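Local atomic coordinates of NAD(P)H-flavin oxidoreductase (Staphylococcus epidermidis ATCC 12228, PDB entry 3GBH), a protein that probably catalyses the NAD(P)H-dependent reduction of flavin or other substrates, using bound FMN, as a member of the nitroreductase family. Residues 87-92 / 171-176. Residues are numbered along the deposited sequence; the frame is centred on the assembly and turned at random.
Sequences IIFGDL and NIADII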
ATOM      1  N   ILE B  87      -2.901  28.140 -27.832  1.00 23.08           N
ATOM      2  CA  ILE B  87      -4.289  28.541 -27.604  1.00 23.45           C
ATOM      3  C   ILE B  87      -5.171  27.395 -28.070  1.00 23.43           C
ATOM      4  O   ILE B  87      -5.140  27.024 -29.242  1.00 23.42           O
ATOM      5  CB  ILE B  87      -4.644  29.830 -28.323  1.00 23.08           C
ATOM      6  CG1 ILE B  87      -3.583  30.912 -28.042  1.00 25.69           C
ATOM      7  CG2 ILE B  87      -6.043  30.328 -27.897  1.00 21.62           C
ATOM      8  CD1 ILE B  87      -3.797  32.233 -28.829  1.00 23.92           C
ATOM      9  N   ILE B  88      -5.945  26.830 -27.141  1.00 21.91           N
ATOM     10  CA  ILE B  88      -6.746  25.653 -27.417  1.00 22.66           C
ATOM     11  C   ILE B  88      -8.193  26.092 -27.602  1.00 23.73           C
ATOM     12  O   ILE B  88      -8.760  26.760 -26.754  1.00 23.51           O
ATOM     13  CB  ILE B  88      -6.644  24.635 -26.290  1.00 24.55           C
ATOM     14  CG1 ILE B  88      -5.188  24.161 -26.129  1.00 27.63           C
ATOM     15  CG2 ILE B  88      -7.573  23.440 -26.544  1.00 24.55           C
ATOM     16  CD1 ILE B  88      -4.898  23.585 -24.770  1.00 26.43           C
ATOM     17  N   PHE B  89      -8.738  25.743 -28.762  1.00 23.77           N
ATOM     18  CA  PHE B  89     -10.077  26.045 -29.170  1.00 22.57           C
ATOM     19  C   PHE B  89     -10.859  24.735 -29.205  1.00 22.03           C
ATOM     20  O   PHE B  89     -10.284  23.665 -29.381  1.00 23.61           O
ATOM     21  CB  PHE B  89     -10.072  26.629 -30.582  1.00 21.83           C
ATOM     22  CG  PHE B  89      -9.490  28.005 -30.689  1.00 21.56           C
ATOM     23  CD1 PHE B  89      -8.116  28.177 -30.806  1.00 21.02           C
ATOM     24  CD2 PHE B  89     -10.321  29.128 -30.701  1.00 22.09           C
ATOM     25  CE1 PHE B  89      -7.573  29.439 -30.910  1.00 22.37           C
ATOM     26  CE2 PHE B  89      -9.812  30.386 -30.803  1.00 22.99           C
ATOM     27  CZ  PHE B  89      -8.413  30.562 -30.909  1.00 23.98           C
ATOM     28  N   GLY B  90     -12.166  24.841 -29.045  1.00 22.55           N
ATOM     29  CA  GLY B  90     -13.067  23.716 -29.178  1.00 22.34           C
ATOM     30  C   GLY B  90     -13.862  23.909 -30.462  1.00 21.35           C
ATOM     31  O   GLY B  90     -14.328  25.003 -30.755  1.00 20.21           O
ATOM     32  N   ASP B  91     -13.980  22.857 -31.254  1.00 20.55           N
ATOM     33  CA  ASP B  91     -14.749  22.912 -32.509  1.00 21.96           C
ATOM     34  C   ASP B  91     -16.209  22.547 -32.203  1.00 22.97           C
ATOM     35  O   ASP B  91     -16.510  21.417 -31.858  1.00 24.58           O
ATOM     36  CB  ASP B  91     -14.122  21.939 -33.512  1.00 21.22           C
ATOM     37  CG  ASP B  91     -14.826  21.890 -34.819  1.00 23.11           C
ATOM     38  OD1 ASP B  91     -15.774  22.684 -35.102  1.00 24.26           O
ATOM     39  OD2 ASP B  91     -14.360  21.064 -35.608  1.00 25.38           O
ATOM     40  N   LEU B  92     -17.110  23.510 -32.333  1.00 23.29           N
ATOM     41  CA  LEU B  92     -18.543  23.285 -32.058  1.00 23.11           C
ATOM     42  C   LEU B  92     -19.212  22.430 -33.135  1.00 23.39           C
ATOM     43  O   LEU B  92     -20.342  21.971 -32.929  1.00 22.58           O
ATOM     44  CB  LEU B  92     -19.293  24.633 -31.953  1.00 23.04           C
ATOM     45  CG  LEU B  92     -18.859  25.589 -30.842  1.00 24.86           C
ATOM     46  CD1 LEU B  92     -19.595  26.939 -30.988  1.00 23.97           C
ATOM     47  CD2 LEU B  92     -19.109  24.988 -29.479  1.00 22.70           C
ATOM     48  N   ASN B 171     -12.258  38.106 -29.102  1.00 23.27           N
ATOM     49  CA  ASN B 171     -11.598  38.537 -30.333  1.00 22.67           C
ATOM     50  C   ASN B 171     -10.476  37.613 -30.794  1.00 21.76           C
ATOM     51  O   ASN B 171      -9.990  37.746 -31.908  1.00 22.92           O
ATOM     52  CB  ASN B 171     -11.072  39.942 -30.165  1.00 22.37           C
ATOM     53  CG  ASN B 171     -12.174  40.941 -29.952  1.00 25.60           C
ATOM     54  OD1 ASN B 171     -13.053  41.116 -30.801  1.00 25.45           O
ATOM     55  ND2 ASN B 171     -12.141  41.606 -28.811  1.00 25.38           N
ATOM     56  N   ILE B 172     -10.086  36.656 -29.970  1.00 21.36           N
ATOM     57  CA  ILE B 172      -8.878  35.894 -30.279  1.00 22.78           C
ATOM     58  C   ILE B 172      -8.981  35.052 -31.563  1.00 23.90           C
ATOM     59  O   ILE B 172      -8.017  34.996 -32.349  1.00 25.17           O
ATOM     60  CB  ILE B 172      -8.414  35.032 -29.064  1.00 22.69           C
ATOM     61  CG1 ILE B 172      -6.997  34.492 -29.306  1.00 23.72           C
ATOM     62  CG2 ILE B 172      -9.454  33.977 -28.722  1.00 21.15           C
ATOM     63  CD1 ILE B 172      -5.910  35.630 -29.424  1.00 21.97           C
ATOM     64  N   ALA B 173     -10.126  34.406 -31.791  1.00 24.18           N
ATOM     65  CA  ALA B 173     -10.324  33.621 -33.038  1.00 24.83           C
ATOM     66  C   ALA B 173     -10.113  34.477 -34.272  1.00 25.24           C
ATOM     67  O   ALA B 173      -9.374  34.105 -35.192  1.00 24.40           O
ATOM     68  CB  ALA B 173     -11.722  32.956 -33.085  1.00 23.11           C
ATOM     69  N   ASP B 174     -10.762  35.638 -34.296  1.00 26.42           N
ATOM     70  CA  ASP B 174     -10.618  36.550 -35.417  1.00 25.95           C
ATOM     71  C   ASP B 174      -9.165  36.986 -35.641  1.00 26.12           C
ATOM     72  O   ASP B 174      -8.722  37.142 -36.786  1.00 25.32           O
ATOM     73  CB  ASP B 174     -11.480  37.803 -35.210  1.00 27.50           C
ATOM     74  CG  ASP B 174     -12.986  37.504 -35.227  1.00 34.03           C
ATOM     75  OD1 ASP B 174     -13.431  36.625 -36.019  1.00 31.98           O
ATOM     76  OD2 ASP B 174     -13.721  38.166 -34.443  1.00 37.43           O
ATOM     77  N   ILE B 175      -8.450  37.241 -34.550  1.00 26.23           N
ATOM     78  CA  ILE B 175      -7.091  37.761 -34.621  1.00 26.63           C
ATOM     79  C   ILE B 175      -6.163  36.722 -35.257  1.00 26.89           C
ATOM     80  O   ILE B 175      -5.351  37.047 -36.096  1.00 26.12           O
ATOM     81  CB  ILE B 175      -6.560  38.209 -33.212  1.00 26.33           C
ATOM     82  CG1 ILE B 175      -7.320  39.450 -32.738  1.00 27.15           C
ATOM     83  CG2 ILE B 175      -5.069  38.517 -33.262  1.00 24.81           C
ATOM     84  CD1 ILE B 175      -7.143  39.776 -31.266  1.00 26.11           C
ATOM     85  N   ILE B 176      -6.301  35.468 -34.880  1.00 27.44           N
ATOM     86  CA  ILE B 176      -5.398  34.447 -35.404  1.00 30.22           C
ATOM     87  C   ILE B 176      -5.884  33.801 -36.699  1.00 29.87           C
ATOM     88  O   ILE B 176      -5.127  33.088 -37.346  1.00 29.26           O
ATOM     89  CB  ILE B 176      -5.034  33.380 -34.360  1.00 30.55           C
ATOM     90  CG1 ILE B 176      -6.188  32.432 -34.082  1.00 33.16           C
ATOM     91  CG2 ILE B 176      -4.576  34.051 -33.048  1.00 30.25           C
ATOM     92  CD1 ILE B 176      -5.823  31.369 -33.061  1.00 33.50           C
TER
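Ile87 and Phe89 of strand 84-91 meet Ile172, Ala173 and Ile176 of the short helix 172-176 in an apolar layer between sheet and helix, part of the alpha/beta nitroreductase fold. The case illustrates how a single turn of helix can pack on a strand of an antiparallel sheet through apolar side chains. The strand is an inner one, hydrogen-bonded to strands 54-59 and 183-192. The axes of strand 87-91 and helix 172-176 come within 11.2 Å, their N-to-C directions 111° apart, and side chains fill the gap.

The aliphatic pair is Ile87 with Ile172, which approach tip to tip. Ile87 places CG1 anti to its carbonyl carbon (chi1 -49°), and the terminal CD1 extends to Ile172 CG1 at 3.9 Å. Ile172 has two uses: its CG1-CD1 arm serves Ile87, whereas its CG2 branch goes to the neighbouring ring, 4.2 Å from Phe89 CE2.

The aromatic contacts gather on the outer end of the Phe89 ring, where three aliphatic groups approach obliquely. Ala173 CB lies 3.9 Å from CE2 of Phe89. At the CE1 and CZ carbons of the ring, Ile176 comes from the opposite direction, its chain extended beyond CG1 (chi2 179°) to deliver a methyl to the ring. The ring of Tyr178 also meets Phe89.

All five residues are buried. Val68 of helix 62-68 also packs on Ile172 and Ile176, and Leu213 of the second subunit touches Ile176, placing that residue at the subunit contact. The Ile87 side chain is about 12 Å from a bound FMN, so the contact packs the sheet against the helix away from the flavin. The tightest approach is made by Ile176 CD1, 3.4 Å from Phe89 CE1 and 3.5 Å from Phe89 CZ.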